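Local atomic coordinates of putative polyphosphate kinase 2 family protein (Arthrobacter aurescens, PDB entry 3RHF), a protein that is probably a polyphosphate kinase, transferring phosphate between polyphosphate and nucleotides as in other members of the PPK2 family. Residues K74-I79 against Q259-A264; F170-T175 against T237-W242. All blocks are in the same frame, centred on the assembly; numbering follows the deposited sequence.

Both contacts are built around the five-stranded parallel sheet. Contact 1 sets strand 75-82, the central strand, against helix 250-266. Contact 2 lies across the sheet from that helix. It joins helix 157-176 to the loop between helix 221-235 and the edge strand 242-246. Their centres are about 13 Å apart. Leu77, on the strand of contact 1, packs its CD2 3.9 Å from CD1 of Leu174, on the helix of contact 2. Along the chain the order is 74-79, 170-175, 237-242, 259-264, so contact 2 is nested inside contact 1. Together they sample both helical layers of one three-layer alpha/beta/alpha domain.

Contact 1: residues K74-I79 against Q259-A264; sequences KRLLLI and QLLLDA
Leu261 puts one methyl, CD1, against the whole branched end of Leu78. The closest approach is between Leu261 CD1 and Leu78 CD1, at 3.5 Å. Leu78 CD2 follows at 4.0 Å from the same Leu261 CD1, and CB and CG of Leu78 are hardly farther. The two side chains cross at about a right angle. Leu78 has CG anti to its backbone N (chi1 179°), which carries its methyls out to Leu261 CD1. The CB bond of Leu261 points to one side of the strand segment. Its chi1 of -111°, off the normal staggered positions, brings the end of the side chain nearer. This is the tight part of the contact, and it is buried.

Toward the start of the strand the contacts are longer, and Ala264 there is partly exposed, although Leu76 itself is buried. Leu76 divides its two methyls between successive turns of the helix. Its CD2 lies 4.1 Å from Leu261 CD1, and its CD1 lies 3.9 Å from Ala264 CB. The Ala264 methyl also touches Val182 of the next strand.

The outer side of the helix is polar and partly exposed. Gln259 NE2 bonds Asp263 OD1 at 3.0 Å, one turn on. The bond is nearly straight, and it meets the carboxylate from above its plane. Gln53 holds Gln259 OE1, and Ser15 holds Asp263 OD2. Leu262 points away from the strand and packs on helix 43-69.

The strand and helix segments run nearly antiparallel, at 158°, with axes 10.4 Å apart. This is the arrangement of a layered alpha/beta sandwich. The strand order 2-3-1-4-5, with strand 75-82 in the middle, and the PPK2 family's place in the P-loop NTPase clan point to that fold.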
ATOM      1  N   LYS A  74     -19.230  -9.044  -0.006  1.00 30.63           N
ATOM      2  CA  LYS A  74     -18.348  -9.392   1.080  1.00 30.42           C
ATOM      3  C   LYS A  74     -17.094  -8.550   1.073  1.00 29.11           C
ATOM      4  O   LYS A  74     -16.643  -8.110   0.044  1.00 28.11           O
ATOM      5  CB  LYS A  74     -18.004 -10.864   1.048  1.00 32.61           C
ATOM      6  CG  LYS A  74     -19.180 -11.814   1.349  1.00 36.46           C
ATOM      7  CD  LYS A  74     -18.664 -13.258   1.313  1.00 43.00           C
ATOM      8  CE  LYS A  74     -19.705 -14.341   0.843  1.00 47.90           C
ATOM      9  NZ  LYS A  74     -19.356 -14.976  -0.496  1.00 50.49           N
ATOM     10  N   ARG A  75     -16.543  -8.310   2.257  1.00 29.32           N
ATOM     11  CA  ARG A  75     -15.342  -7.517   2.420  1.00 28.91           C
ATOM     12  C   ARG A  75     -14.717  -7.913   3.743  1.00 28.54           C
ATOM     13  O   ARG A  75     -15.267  -8.723   4.455  1.00 28.94           O
ATOM     14  CB  ARG A  75     -15.703  -6.048   2.444  1.00 29.13           C
ATOM     15  CG  ARG A  75     -16.616  -5.688   3.600  1.00 32.93           C
ATOM     16  CD  ARG A  75     -17.416  -4.444   3.293  1.00 36.88           C
ATOM     17  NE  ARG A  75     -18.645  -4.808   2.626  1.00 40.62           N
ATOM     18  CZ  ARG A  75     -19.500  -3.962   2.094  1.00 42.91           C
ATOM     19  NH1 ARG A  75     -20.587  -4.438   1.533  1.00 44.18           N
ATOM     20  NH2 ARG A  75     -19.277  -2.655   2.108  1.00 46.16           N
ATOM     21  N   LEU A  76     -13.579  -7.333   4.071  1.00 26.03           N
ATOM     22  CA  LEU A  76     -12.853  -7.735   5.235  1.00 25.22           C
ATOM     23  C   LEU A  76     -12.230  -6.546   5.924  1.00 23.40           C
ATOM     24  O   LEU A  76     -11.853  -5.586   5.300  1.00 22.51           O
ATOM     25  CB  LEU A  76     -11.784  -8.772   4.828  1.00 26.40           C
ATOM     26  CG  LEU A  76     -11.192  -9.626   5.974  1.00 28.30           C
ATOM     27  CD1 LEU A  76     -11.081 -11.074   5.640  1.00 32.99           C
ATOM     28  CD2 LEU A  76      -9.862  -9.126   6.343  1.00 31.86           C
ATOM     29  N   LEU A  77     -12.117  -6.629   7.239  1.00 23.47           N
ATOM     30  CA  LEU A  77     -11.591  -5.545   8.078  1.00 22.69           C
ATOM     31  C   LEU A  77     -10.691  -6.158   9.154  1.00 23.15           C
ATOM     32  O   LEU A  77     -11.166  -6.888  10.051  1.00 22.46           O
ATOM     33  CB  LEU A  77     -12.730  -4.732   8.734  1.00 22.15           C
ATOM     34  CG  LEU A  77     -12.328  -3.537   9.652  1.00 21.84           C
ATOM     35  CD1 LEU A  77     -11.441  -2.500   8.918  1.00 20.45           C
ATOM     36  CD2 LEU A  77     -13.482  -2.816  10.352  1.00 20.51           C
ATOM     37  N   LEU A  78      -9.391  -5.854   9.020  1.00 22.67           N
ATOM     38  CA  LEU A  78      -8.386  -6.193   9.969  1.00 21.77           C
ATOM     39  C   LEU A  78      -8.189  -5.023  10.903  1.00 22.75           C
ATOM     40  O   LEU A  78      -7.854  -3.911  10.442  1.00 23.12           O
ATOM     41  CB  LEU A  78      -7.097  -6.486   9.244  1.00 21.76           C
ATOM     42  CG  LEU A  78      -5.850  -6.867  10.060  1.00 24.28           C
ATOM     43  CD1 LEU A  78      -6.027  -8.232  10.787  1.00 25.51           C
ATOM     44  CD2 LEU A  78      -4.638  -6.912   9.153  1.00 23.68           C
ATOM     45  N   ILE A  79      -8.407  -5.272  12.206  1.00 22.60           N
ATOM     46  CA  ILE A  79      -8.138  -4.319  13.269  1.00 22.43           C
ATOM     47  C   ILE A  79      -6.932  -4.752  14.081  1.00 23.15           C
ATOM     48  O   ILE A  79      -6.962  -5.809  14.736  1.00 22.83           O
ATOM     49  CB  ILE A  79      -9.358  -4.138  14.291  1.00 22.28           C
ATOM     50  CG1 ILE A  79     -10.619  -3.651  13.562  1.00 23.72           C
ATOM     51  CG2 ILE A  79      -9.006  -3.137  15.334  1.00 20.77           C
ATOM     52  CD1 ILE A  79     -11.884  -3.594  14.368  1.00 22.38           C
ATOM     53  N   GLN A 259      -2.073 -15.710   8.887  1.00 22.95           N
ATOM     54  CA  GLN A 259      -2.888 -16.942   8.788  1.00 23.12           C
ATOM     55  C   GLN A 259      -4.293 -16.643   9.208  1.00 22.81           C
ATOM     56  O   GLN A 259      -5.232 -17.215   8.684  1.00 24.54           O
ATOM     57  CB  GLN A 259      -2.314 -18.105   9.596  1.00 23.74           C
ATOM     58  CG  GLN A 259      -2.815 -19.487   9.173  1.00 22.94           C
ATOM     59  CD  GLN A 259      -2.408 -19.865   7.767  1.00 24.02           C
ATOM     60  OE1 GLN A 259      -1.236 -19.823   7.391  1.00 26.13           O
ATOM     61  NE2 GLN A 259      -3.378 -20.248   6.975  1.00 22.08           N
ATOM     62  N   LEU A 260      -4.456 -15.689  10.105  1.00 23.21           N
ATOM     63  CA  LEU A 260      -5.806 -15.253  10.528  1.00 23.12           C
ATOM     64  C   LEU A 260      -6.601 -14.661   9.381  1.00 21.65           C
ATOM     65  O   LEU A 260      -7.785 -14.984   9.194  1.00 20.19           O
ATOM     66  CB  LEU A 260      -5.698 -14.224  11.657  1.00 23.37           C
ATOM     67  CG  LEU A 260      -5.576 -14.779  13.080  1.00 25.89           C
ATOM     68  CD1 LEU A 260      -5.371 -13.616  14.012  1.00 23.82           C
ATOM     69  CD2 LEU A 260      -6.789 -15.618  13.551  1.00 23.96           C
ATOM     70  N   LEU A 261      -5.922 -13.780   8.646  1.00 22.92           N
ATOM     71  CA  LEU A 261      -6.421 -13.226   7.397  1.00 23.14           C
ATOM     72  C   LEU A 261      -6.795 -14.262   6.385  1.00 22.65           C
ATOM     73  O   LEU A 261      -7.872 -14.196   5.832  1.00 21.94           O
ATOM     74  CB  LEU A 261      -5.363 -12.359   6.765  1.00 24.19           C
ATOM     75  CG  LEU A 261      -5.584 -10.878   6.721  1.00 28.49           C
ATOM     76  CD1 LEU A 261      -6.296 -10.329   7.973  1.00 32.50           C
ATOM     77  CD2 LEU A 261      -4.225 -10.236   6.562  1.00 30.21           C
ATOM     78  N   LEU A 262      -5.886 -15.200   6.118  1.00 23.84           N
ATOM     79  CA  LEU A 262      -6.146 -16.249   5.084  1.00 25.49           C
ATOM     80  C   LEU A 262      -7.312 -17.154   5.460  1.00 26.48           C
ATOM     81  O   LEU A 262      -8.080 -17.539   4.593  1.00 26.56           O
ATOM     82  CB  LEU A 262      -4.909 -17.128   4.791  1.00 25.35           C
ATOM     83  CG  LEU A 262      -3.723 -16.337   4.226  1.00 26.27           C
ATOM     84  CD1 LEU A 262      -2.372 -17.036   4.529  1.00 27.43           C
ATOM     85  CD2 LEU A 262      -3.841 -16.076   2.736  1.00 22.22           C
ATOM     86  N   ASP A 263      -7.389 -17.517   6.750  1.00 27.53           N
ATOM     87  CA  ASP A 263      -8.428 -18.406   7.237  1.00 28.44           C
ATOM     88  C   ASP A 263      -9.793 -17.674   7.201  1.00 27.55           C
ATOM     89  O   ASP A 263     -10.786 -18.277   6.870  1.00 28.45           O
ATOM     90  CB  ASP A 263      -8.102 -18.878   8.650  1.00 29.09           C
ATOM     91  CG  ASP A 263      -6.871 -19.860   8.726  1.00 33.79           C
ATOM     92  OD1 ASP A 263      -6.244 -20.263   7.694  1.00 35.72           O
ATOM     93  OD2 ASP A 263      -6.548 -20.262   9.884  1.00 40.14           O
ATOM     94  N   ALA A 264      -9.819 -16.381   7.533  1.00 25.98           N
ATOM     95  CA  ALA A 264     -11.027 -15.542   7.410  1.00 25.71           C
ATOM     96  C   ALA A 264     -11.483 -15.441   5.930  1.00 25.53           C
ATOM     97  O   ALA A 264     -12.658 -15.594   5.626  1.00 25.75           O
ATOM     98  CB  ALA A 264     -10.780 -14.155   7.984  1.00 24.21           C
TER

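Contact 2: residues F170-T175 against T237-W242; sequences FESRLT and TEIAPW
Ile239 lays its side chain along helix 157-176, touching Ser172 and Thr175. These are the apolar contacts. Ile239 CD1 comes to 3.8 Å from Ser172 CA and also rests on Ser172 CB. Ile239 reaches there with CG1 wedged between its backbone N and carbonyl carbon (chi1 68°). Its CB faces Thr175 CG2 at 4.1 Å, where the two side chains meet at a slant.

Water joins the two segments at two points. The first water lies 2.6 Å from Glu171 OE1 and also bonds Thr237 OG1. The second gives one proton to Thr175 OG1 and the other to Ile239 O, at 2.6 Å from that oxygen.

Bonds within each segment hold the two threonine hydroxyls. Thr175 OG1 turns back along the helix and donates to Glu171 O at 2.9 Å. That carbonyl also accepts from Thr175 N, and the two donors come from opposite faces of its plane. In the loop, Thr237 OG1 accepts from Ala240 N at 3.0 Å, an ST motif. A valine in place of Thr175 has no hydroxyl, so the second water would probably lose its tie to the helix, and Glu171 O would keep the backbone donor but not the hydroxyl.

A methyl meets a carboxylate oxygen where Ala240 CB lies 3.5 Å from Glu171 OE1. Outside the two segments, Lys183 of strand 179-187 forms a salt bridge with that same oxygen. Lys183 NZ also bonds Ala240 O and makes a cation-pi contact with Trp242, while Tyr143 OH bonds Glu171 OE2. The loop is thus held to the helix by direct packing of Ile239 and Ala240, by two waters and by Lys183, which bridges both sides; Ile239 is the exposed part.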
ATOM      1  N   PHE A 170     -21.963  -1.549  16.478  1.00 27.72           N
ATOM      2  CA  PHE A 170     -21.186  -1.237  15.286  1.00 26.69           C
ATOM      3  C   PHE A 170     -20.603  -2.441  14.599  1.00 26.69           C
ATOM      4  O   PHE A 170     -20.858  -2.692  13.393  1.00 27.82           O
ATOM      5  CB  PHE A 170     -20.070  -0.356  15.697  1.00 26.64           C
ATOM      6  CG  PHE A 170     -19.145   0.007  14.635  1.00 27.02           C
ATOM      7  CD1 PHE A 170     -19.584   0.672  13.504  1.00 31.40           C
ATOM      8  CD2 PHE A 170     -17.812  -0.212  14.789  1.00 29.36           C
ATOM      9  CE1 PHE A 170     -18.692   1.071  12.520  1.00 31.54           C
ATOM     10  CE2 PHE A 170     -16.913   0.210  13.817  1.00 31.51           C
ATOM     11  CZ  PHE A 170     -17.361   0.839  12.679  1.00 31.81           C
ATOM     12  N   GLU A 171     -19.832  -3.232  15.315  1.00 26.14           N
ATOM     13  CA  GLU A 171     -19.274  -4.429  14.659  1.00 25.62           C
ATOM     14  C   GLU A 171     -20.397  -5.350  14.135  1.00 26.69           C
ATOM     15  O   GLU A 171     -20.279  -5.997  13.117  1.00 26.03           O
ATOM     16  CB  GLU A 171     -18.339  -5.144  15.619  1.00 24.56           C
ATOM     17  CG  GLU A 171     -17.096  -4.301  15.817  1.00 24.26           C
ATOM     18  CD  GLU A 171     -16.125  -4.825  16.885  1.00 26.50           C
ATOM     19  OE1 GLU A 171     -16.392  -5.922  17.471  1.00 20.18           O
ATOM     20  OE2 GLU A 171     -15.087  -4.111  17.095  1.00 26.31           O
ATOM     21  N   SER A 172     -21.501  -5.398  14.858  1.00 28.47           N
ATOM     22  CA  SER A 172     -22.624  -6.198  14.444  1.00 30.43           C
ATOM     23  C   SER A 172     -23.267  -5.633  13.148  1.00 30.14           C
ATOM     24  O   SER A 172     -23.696  -6.379  12.277  1.00 30.63           O
ATOM     25  CB  SER A 172     -23.629  -6.296  15.600  1.00 31.64           C
ATOM     26  OG  SER A 172     -24.845  -6.808  15.120  1.00 36.15           O
ATOM     27  N   ARG A 173     -23.292  -4.319  12.998  1.00 30.15           N
ATOM     28  CA  ARG A 173     -23.847  -3.739  11.785  1.00 29.65           C
ATOM     29  C   ARG A 173     -22.933  -4.082  10.618  1.00 28.63           C
ATOM     30  O   ARG A 173     -23.404  -4.471   9.535  1.00 27.59           O
ATOM     31  CB  ARG A 173     -24.054  -2.233  11.939  1.00 29.54           C
ATOM     32  CG  ARG A 173     -25.445  -1.853  12.505  1.00 33.71           C
ATOM     33  CD  ARG A 173     -25.453  -0.685  13.560  1.00 35.69           C
ATOM     34  NE  ARG A 173     -24.601   0.403  13.107  1.00 35.32           N
ATOM     35  CZ  ARG A 173     -23.837   1.164  13.869  1.00 37.60           C
ATOM     36  NH1 ARG A 173     -23.817   1.020  15.172  1.00 36.77           N
ATOM     37  NH2 ARG A 173     -23.088   2.105  13.298  1.00 41.43           N
ATOM     38  N   LEU A 174     -21.626  -3.950  10.835  1.00 27.91           N
ATOM     39  CA  LEU A 174     -20.672  -4.196   9.751  1.00 28.25           C
ATOM     40  C   LEU A 174     -20.713  -5.633   9.257  1.00 28.33           C
ATOM     41  O   LEU A 174     -20.652  -5.892   8.062  1.00 27.81           O
ATOM     42  CB  LEU A 174     -19.244  -3.878  10.158  1.00 27.88           C
ATOM     43  CG  LEU A 174     -18.860  -2.424  10.356  1.00 28.08           C
ATOM     44  CD1 LEU A 174     -17.345  -2.448  10.606  1.00 28.46           C
ATOM     45  CD2 LEU A 174     -19.238  -1.469   9.209  1.00 24.19           C
ATOM     46  N   THR A 175     -20.826  -6.549  10.197  1.00 30.64           N
ATOM     47  CA  THR A 175     -20.885  -7.975   9.902  1.00 31.58           C
ATOM     48  C   THR A 175     -22.145  -8.307   9.104  1.00 32.58           C
ATOM     49  O   THR A 175     -22.100  -9.010   8.151  1.00 32.74           O
ATOM     50  CB  THR A 175     -20.843  -8.787  11.190  1.00 31.73           C
ATOM     51  OG1 THR A 175     -19.609  -8.535  11.850  1.00 31.42           O
ATOM     52  CG2 THR A 175     -20.928 -10.252  10.882  1.00 33.03           C
ATOM     53  N   THR A 237     -16.823 -11.151  20.760  1.00 35.69           N
ATOM     54  CA  THR A 237     -18.063 -11.834  20.480  1.00 35.37           C
ATOM     55  C   THR A 237     -17.924 -12.980  19.473  1.00 35.40           C
ATOM     56  O   THR A 237     -16.896 -13.142  18.830  1.00 35.48           O
ATOM     57  CB  THR A 237     -19.078 -10.829  19.998  1.00 35.07           C
ATOM     58  OG1 THR A 237     -18.659 -10.288  18.735  1.00 35.63           O
ATOM     59  CG2 THR A 237     -19.221  -9.703  21.024  1.00 33.32           C
ATOM     60  N   GLU A 238     -18.962 -13.799  19.370  1.00 35.49           N
ATOM     61  CA  GLU A 238     -19.026 -14.824  18.351  1.00 35.75           C
ATOM     62  C   GLU A 238     -18.817 -14.253  16.914  1.00 34.97           C
ATOM     63  O   GLU A 238     -18.089 -14.841  16.146  1.00 35.39           O
ATOM     64  CB  GLU A 238     -20.347 -15.621  18.464  1.00 35.90           C
ATOM     65  N   ILE A 239     -19.432 -13.120  16.559  1.00 34.51           N
ATOM     66  CA  ILE A 239     -19.261 -12.557  15.207  1.00 33.80           C
ATOM     67  C   ILE A 239     -17.982 -11.709  15.043  1.00 32.53           C
ATOM     68  O   ILE A 239     -17.519 -11.492  13.915  1.00 31.98           O
ATOM     69  CB  ILE A 239     -20.491 -11.705  14.711  1.00 34.75           C
ATOM     70  CG1 ILE A 239     -20.652 -10.403  15.502  1.00 35.18           C
ATOM     71  CG2 ILE A 239     -21.777 -12.537  14.729  1.00 37.46           C
ATOM     72  CD1 ILE A 239     -22.005  -9.834  15.445  1.00 37.14           C
ATOM     73  N   ALA A 240     -17.411 -11.214  16.142  1.00 30.84           N
ATOM     74  CA  ALA A 240     -16.159 -10.520  16.034  1.00 29.35           C
ATOM     75  C   ALA A 240     -15.292 -10.831  17.260  1.00 29.30           C
ATOM     76  O   ALA A 240     -15.180 -10.028  18.198  1.00 28.42           O
ATOM     77  CB  ALA A 240     -16.377  -9.059  15.851  1.00 28.50           C
ATOM     78  N   PRO A 241     -14.655 -12.010  17.236  1.00 28.65           N
ATOM     79  CA  PRO A 241     -13.811 -12.428  18.312  1.00 28.68           C
ATOM     80  C   PRO A 241     -12.588 -11.572  18.363  1.00 28.25           C
ATOM     81  O   PRO A 241     -12.136 -11.123  17.303  1.00 28.58           O
ATOM     82  CB  PRO A 241     -13.408 -13.845  17.917  1.00 28.93           C
ATOM     83  CG  PRO A 241     -14.347 -14.259  16.856  1.00 28.93           C
ATOM     84  CD  PRO A 241     -14.702 -13.010  16.163  1.00 29.11           C
ATOM     85  N   TRP A 242     -12.041 -11.378  19.570  1.00 27.67           N
ATOM     86  CA  TRP A 242     -10.682 -10.848  19.711  1.00 27.27           C
ATOM     87  C   TRP A 242      -9.644 -11.962  19.579  1.00 26.54           C
ATOM     88  O   TRP A 242      -9.924 -13.092  19.881  1.00 26.84           O
ATOM     89  CB  TRP A 242     -10.497 -10.188  21.056  1.00 27.95           C
ATOM     90  CG  TRP A 242     -10.811  -8.783  21.040  1.00 27.03           C
ATOM     91  CD1 TRP A 242     -11.927  -8.171  21.569  1.00 26.51           C
ATOM     92  CD2 TRP A 242     -10.007  -7.782  20.519  1.00 24.62           C
ATOM     93  NE1 TRP A 242     -11.853  -6.838  21.374  1.00 27.12           N
ATOM     94  CE2 TRP A 242     -10.686  -6.560  20.715  1.00 27.01           C
ATOM     95  CE3 TRP A 242      -8.778  -7.780  19.889  1.00 27.27           C
ATOM     96  CZ2 TRP A 242     -10.166  -5.339  20.299  1.00 27.77           C
ATOM     97  CZ3 TRP A 242      -8.252  -6.555  19.449  1.00 27.39           C
ATOM     98  CH2 TRP A 242      -8.947  -5.359  19.656  1.00 27.34           C
TER
HETATM   99  O   HOH W   1     -18.264  -7.245  18.725  1.00 27.69           O
HETATM  100  O   HOH W   2     -17.365 -10.261  11.645  1.00 24.86           O